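Local coordinates for CurF (Lyngbya majuscula, PDB 2Q35), which probably decarboxylates a carrier-bound polyketide intermediate during beta-branching, as the crotonase-fold ECH2 lyase domain of CurF, at residues Thr125-Lys129 / Tyr130-Pro134; Leu150-Glu153 / Met154-Gly158. The protein carries 1 engineered substitution. One frame throughout, in Å; residues are numbered along the deposited sequence.

Contact 1: Thr125-Lys129 / Tyr130-Pro134; sequences TNFMK and YGFTP
A one-turn helix and the loop that leaves it, in the crotonase fold, fold back so that Phe-127 meets Pro-134. Pro-134 CA stands 3.9 Å from the centroid of the Phe-127 ring and 21° off its normal, a CH-pi contact over one face, while Pro-134 CB lies 3.6 Å from Phe-127 CD2. Phe-127 CG is anti to its own carbonyl carbon (chi1 -44°), which swings the ring off the helix to the proline; at the ring's edge comes Phe-132 CE1, 4.2 Å from Phe-127 CD1. With an alanine here, Pro-134 is likely to lose the ring face it packs on, and a gap would probably open beside Phe-132. Phe-127 O takes the N-H of Gly-131 at 3.2 Å, in the carbonyl plane, and weak hydrogen bonds from the N-H groups of Tyr-130 and Phe-132. The same oxygen sits 3.9 Å above the centre of the Phe-132 ring. Gly-131 is the first residue past the helix, with a positive phi; its carbonyl bonds Ser-199 of a neighbouring subunit. From the helix side, the Met-128 chain, bent at chi2 and chi3, brings SD to 3.2 Å from Phe-132 O. On the helix flank, the Asn-126 amide and Tyr-130 ring run alongside each other with planes 56° apart, Asn-126 ND2 lying 3.9 Å from Tyr-130 OH.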
loop_
_atom_site.group_PDB
_atom_site.type_symbol
_atom_site.label_atom_id
_atom_site.label_comp_id
_atom_site.label_asym_id
_atom_site.label_seq_id
_atom_site.Cartn_x
_atom_site.Cartn_y
_atom_site.Cartn_z
ATOM N N THR A 125 5.355 -0.851 18.716
ATOM C CA THR A 125 5.259 -2.322 18.745
ATOM C C THR A 125 6.577 -2.671 19.428
ATOM O O THR A 125 7.617 -2.789 18.765
ATOM C CB THR A 125 5.222 -2.949 17.330
ATOM O OG1 THR A 125 6.246 -2.385 16.502
ATOM C CG2 THR A 125 3.875 -2.743 16.630
ATOM N N ASN A 126 6.539 -2.756 20.759
ATOM C CA ASN A 126 7.753 -2.778 21.592
ATOM C C ASN A 126 8.337 -4.172 21.866
ATOM O O ASN A 126 9.306 -4.315 22.596
ATOM C CB ASN A 126 7.529 -2.030 22.912
ATOM C CG ASN A 126 6.339 -2.539 23.661
ATOM O OD1 ASN A 126 5.767 -3.581 23.309
ATOM N ND2 ASN A 126 5.943 -1.821 24.719
ATOM N N PHE A 127 7.761 -5.200 21.247
ATOM C CA PHE A 127 8.259 -6.547 21.455
ATOM C C PHE A 127 9.777 -6.635 21.312
ATOM O O PHE A 127 10.464 -7.140 22.199
ATOM C CB PHE A 127 7.565 -7.497 20.478
ATOM C CG PHE A 127 6.079 -7.269 20.366
ATOM C CD1 PHE A 127 5.206 -7.776 21.338
ATOM C CD2 PHE A 127 5.549 -6.561 19.290
ATOM C CE1 PHE A 127 3.819 -7.587 21.231
ATOM C CE2 PHE A 127 4.174 -6.365 19.183
ATOM C CZ PHE A 127 3.308 -6.885 20.171
ATOM N N MET A 128 10.313 -6.119 20.210
ATOM C CA MET A 128 11.746 -6.268 19.953
ATOM C C MET A 128 12.625 -5.399 20.856
ATOM O O MET A 128 13.835 -5.640 20.971
ATOM C CB MET A 128 12.071 -6.041 18.474
ATOM C CG MET A 128 11.529 -7.162 17.550
ATOM S SD MET A 128 12.524 -8.662 17.658
ATOM C CE MET A 128 13.858 -8.260 16.538
ATOM N N LYS A 129 12.012 -4.397 21.475
ATOM C CA LYS A 129 12.720 -3.616 22.502
ATOM C C LYS A 129 13.101 -4.519 23.664
ATOM O O LYS A 129 14.216 -4.433 24.187
ATOM C CB LYS A 129 11.875 -2.454 22.992
ATOM C CG LYS A 129 12.541 -1.643 24.135
ATOM C CD LYS A 129 12.097 -0.186 24.172
ATOM C CE LYS A 129 13.041 0.738 23.377
ATOM N NZ LYS A 129 12.554 2.176 23.234
ATOM N N TYR A 130 12.181 -5.397 24.061
ATOM C CA TYR A 130 12.477 -6.413 25.074
ATOM C C TYR A 130 13.355 -7.530 24.536
ATOM O O TYR A 130 13.929 -8.276 25.312
ATOM C CB TYR A 130 11.202 -7.064 25.590
ATOM C CG TYR A 130 10.206 -6.115 26.201
ATOM C CD1 TYR A 130 10.540 -5.352 27.317
ATOM C CD2 TYR A 130 8.926 -5.992 25.668
ATOM C CE1 TYR A 130 9.624 -4.491 27.888
ATOM C CE2 TYR A 130 7.986 -5.130 26.236
ATOM C CZ TYR A 130 8.349 -4.381 27.343
ATOM O OH TYR A 130 7.415 -3.527 27.910
ATOM N N GLY A 131 13.405 -7.668 23.212
ATOM C CA GLY A 131 14.347 -8.584 22.575
ATOM C C GLY A 131 13.708 -9.795 21.936
ATOM O O GLY A 131 14.432 -10.697 21.504
ATOM N N PHE A 132 12.371 -9.822 21.872
ATOM C CA PHE A 132 11.669 -10.998 21.312
ATOM C C PHE A 132 10.693 -10.579 20.216
ATOM O O PHE A 132 10.434 -9.385 20.008
ATOM C CB PHE A 132 10.979 -11.837 22.401
ATOM C CG PHE A 132 10.045 -11.057 23.279
ATOM C CD1 PHE A 132 8.808 -10.652 22.812
ATOM C CD2 PHE A 132 10.411 -10.721 24.579
ATOM C CE1 PHE A 132 7.939 -9.919 23.620
ATOM C CE2 PHE A 132 9.541 -9.983 25.393
ATOM C CZ PHE A 132 8.321 -9.593 24.918
ATOM N N THR A 133 10.208 -11.561 19.464
ATOM C CA THR A 133 9.391 -11.281 18.270
ATOM C C THR A 133 7.912 -11.087 18.631
ATOM O O THR A 133 7.486 -11.469 19.728
ATOM C CB THR A 133 9.538 -12.412 17.237
ATOM O OG1 THR A 133 9.205 -13.651 17.873
ATOM C CG2 THR A 133 10.991 -12.507 16.744
ATOM N N PRO A 134 7.133 -10.440 17.744
ATOM C CA PRO A 134 5.730 -10.082 18.061
ATOM C C PRO A 134 4.759 -11.251 18.242
ATOM O O PRO A 134 5.068 -12.400 17.901
ATOM C CB PRO A 134 5.286 -9.243 16.844
ATOM C CG PRO A 134 6.569 -8.765 16.233
ATOM C CD PRO A 134 7.572 -9.873 16.447
#

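Contact 2: Leu150-Glu153 / Met154-Gly158; sequences LAQE and MIYTG
Glu-153 and Thr-157 meet where helix 148-157 ends, through two hydrogen bonds to one carbonyl. Both Thr-157 N and Thr-157 OG1 lie 3.0 Å from Glu-153 O and approach from opposite faces of its plane. Thr-157 OG1 gets there by sitting between its backbone N and carbonyl carbon (chi1 70°), and it also accepts the N-H of Glu-159. The other backbone bonds are regular i to i+4 helix links, the straightest being Met-154 N to Leu-150 O at 2.9 Å with an N-H...O angle of 171°. The apolar contact is Met-154 CG, 4.4 Å from Leu-150 CD2; separately, Ile-155 CG1 comes within 3.1 Å of the carbonyl oxygen Ala-151 O. Among flat groups, Gln-152 and Tyr-156 point the same way with amide and ring planes 59° apart, Gln-152 NE2 lying 3.8 Å from Tyr-156 CE2; Gln-152 O is at the ring's edge. That ring also meets Phe-114 of a neighbouring subunit edge-to-face. The Glu-153 carboxylate is held by a salt bridge to Arg-169 and a hydrogen bond with Tyr-161. With its charge matched by Arg-169, this buried carboxylate is probably kept ionised, and the OG1 bond to Glu-153 O probably holds the rotation of the Thr-157 side chain at the helix end.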
loop_
_atom_site.group_PDB
_atom_site.type_symbol
_atom_site.label_atom_id
_atom_site.label_comp_id
_atom_site.label_asym_id
_atom_site.label_seq_id
_atom_site.Cartn_x
_atom_site.Cartn_y
_atom_site.Cartn_z
ATOM N N LEU A 150 6.689 1.546 7.313
ATOM C CA LEU A 150 6.514 1.894 8.717
ATOM C C LEU A 150 6.435 0.615 9.519
ATOM O O LEU A 150 7.032 0.518 10.580
ATOM C CB LEU A 150 5.243 2.726 8.984
ATOM C CG LEU A 150 5.392 4.222 9.302
ATOM C CD1 LEU A 150 4.048 4.795 9.729
ATOM C CD2 LEU A 150 6.466 4.545 10.347
ATOM N N ALA A 151 5.676 -0.358 9.019
ATOM C CA ALA A 151 5.514 -1.601 9.758
ATOM C C ALA A 151 6.897 -2.209 10.030
ATOM O O ALA A 151 7.201 -2.560 11.166
ATOM C CB ALA A 151 4.617 -2.575 8.988
ATOM N N GLN A 152 7.720 -2.303 8.989
ATOM C CA GLN A 152 9.085 -2.858 9.093
ATOM C C GLN A 152 9.903 -2.143 10.177
ATOM O O GLN A 152 10.496 -2.757 11.074
ATOM C CB GLN A 152 9.787 -2.662 7.744
ATOM C CG GLN A 152 11.000 -3.483 7.520
ATOM C CD GLN A 152 10.697 -4.788 6.821
ATOM O OE1 GLN A 152 9.578 -5.297 6.874
ATOM N NE2 GLN A 152 11.693 -5.331 6.165
ATOM N N GLU A 153 9.926 -0.826 10.116
ATOM C CA GLU A 153 10.803 -0.114 11.038
ATOM C C GLU A 153 10.303 -0.191 12.479
ATOM O O GLU A 153 11.101 -0.391 13.403
ATOM C CB GLU A 153 10.988 1.336 10.619
ATOM C CG GLU A 153 12.083 2.023 11.431
ATOM C CD GLU A 153 12.138 3.523 11.201
ATOM O OE1 GLU A 153 12.430 3.934 10.064
ATOM O OE2 GLU A 153 11.904 4.294 12.157
ATOM N N MET A 154 9.000 -0.020 12.671
ATOM C CA MET A 154 8.442 -0.082 14.019
ATOM C C MET A 154 8.647 -1.469 14.642
ATOM O O MET A 154 8.998 -1.579 15.803
ATOM C CB MET A 154 6.951 0.273 14.030
ATOM C CG MET A 154 6.672 1.717 13.647
ATOM S SD MET A 154 4.932 2.113 13.773
ATOM C CE MET A 154 4.721 2.128 15.534
ATOM N N ILE A 155 8.472 -2.514 13.844
ATOM C CA ILE A 155 8.600 -3.887 14.376
ATOM C C ILE A 155 10.072 -4.211 14.682
ATOM O O ILE A 155 10.404 -4.694 15.766
ATOM C CB ILE A 155 7.984 -4.922 13.402
ATOM C CG1 ILE A 155 6.479 -4.677 13.276
ATOM C CG2 ILE A 155 8.213 -6.353 13.891
ATOM C CD1 ILE A 155 5.790 -5.534 12.209
ATOM N N TYR A 156 10.979 -3.921 13.749
ATOM C CA TYR A 156 12.393 -4.209 14.014
ATOM C C TYR A 156 13.005 -3.439 15.169
ATOM O O TYR A 156 13.813 -4.007 15.918
ATOM C CB TYR A 156 13.255 -3.953 12.783
ATOM C CG TYR A 156 13.415 -5.100 11.814
ATOM C CD1 TYR A 156 14.408 -6.068 12.012
ATOM C CD2 TYR A 156 12.627 -5.183 10.670
ATOM C CE1 TYR A 156 14.601 -7.132 11.085
ATOM C CE2 TYR A 156 12.815 -6.219 9.738
ATOM C CZ TYR A 156 13.804 -7.184 9.954
ATOM O OH TYR A 156 14.021 -8.206 9.063
ATOM N N THR A 157 12.693 -2.145 15.285
ATOM C CA THR A 157 13.340 -1.318 16.313
ATOM C C THR A 157 12.679 -1.393 17.698
ATOM O O THR A 157 13.349 -1.166 18.712
ATOM C CB THR A 157 13.434 0.174 15.933
ATOM O OG1 THR A 157 12.131 0.764 15.954
ATOM C CG2 THR A 157 14.120 0.388 14.578
ATOM N N GLY A 158 11.376 -1.624 17.722
ATOM C CA GLY A 158 10.585 -1.630 18.953
ATOM C C GLY A 158 10.451 -0.263 19.632
ATOM O O GLY A 158 9.945 -0.189 20.750
#

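Overall arrangement
From the N terminus, the chain leaves strand 122-124 and enters contact 1, where it turns back at Gly-131 so that Pro-134 returns to Phe-127. It then runs through helix 138-146 to contact 2, within helix 148-157. The two contacts follow in series, neither nesting nor crossing, with centres about 10 Å apart. They touch directly: Thr-125 OG1 lies 3.0 Å from Met-154 O, and Met-128 CG lies 3.2 Å from Ile-155 O, setting the turn against the later helix. Thr-133 joins contact 1 to helix 197-230, while Leu-150 and Met-154 join contact 2 to helix 163-168. Both contacts also pack on Leu-203 of a neighbouring subunit.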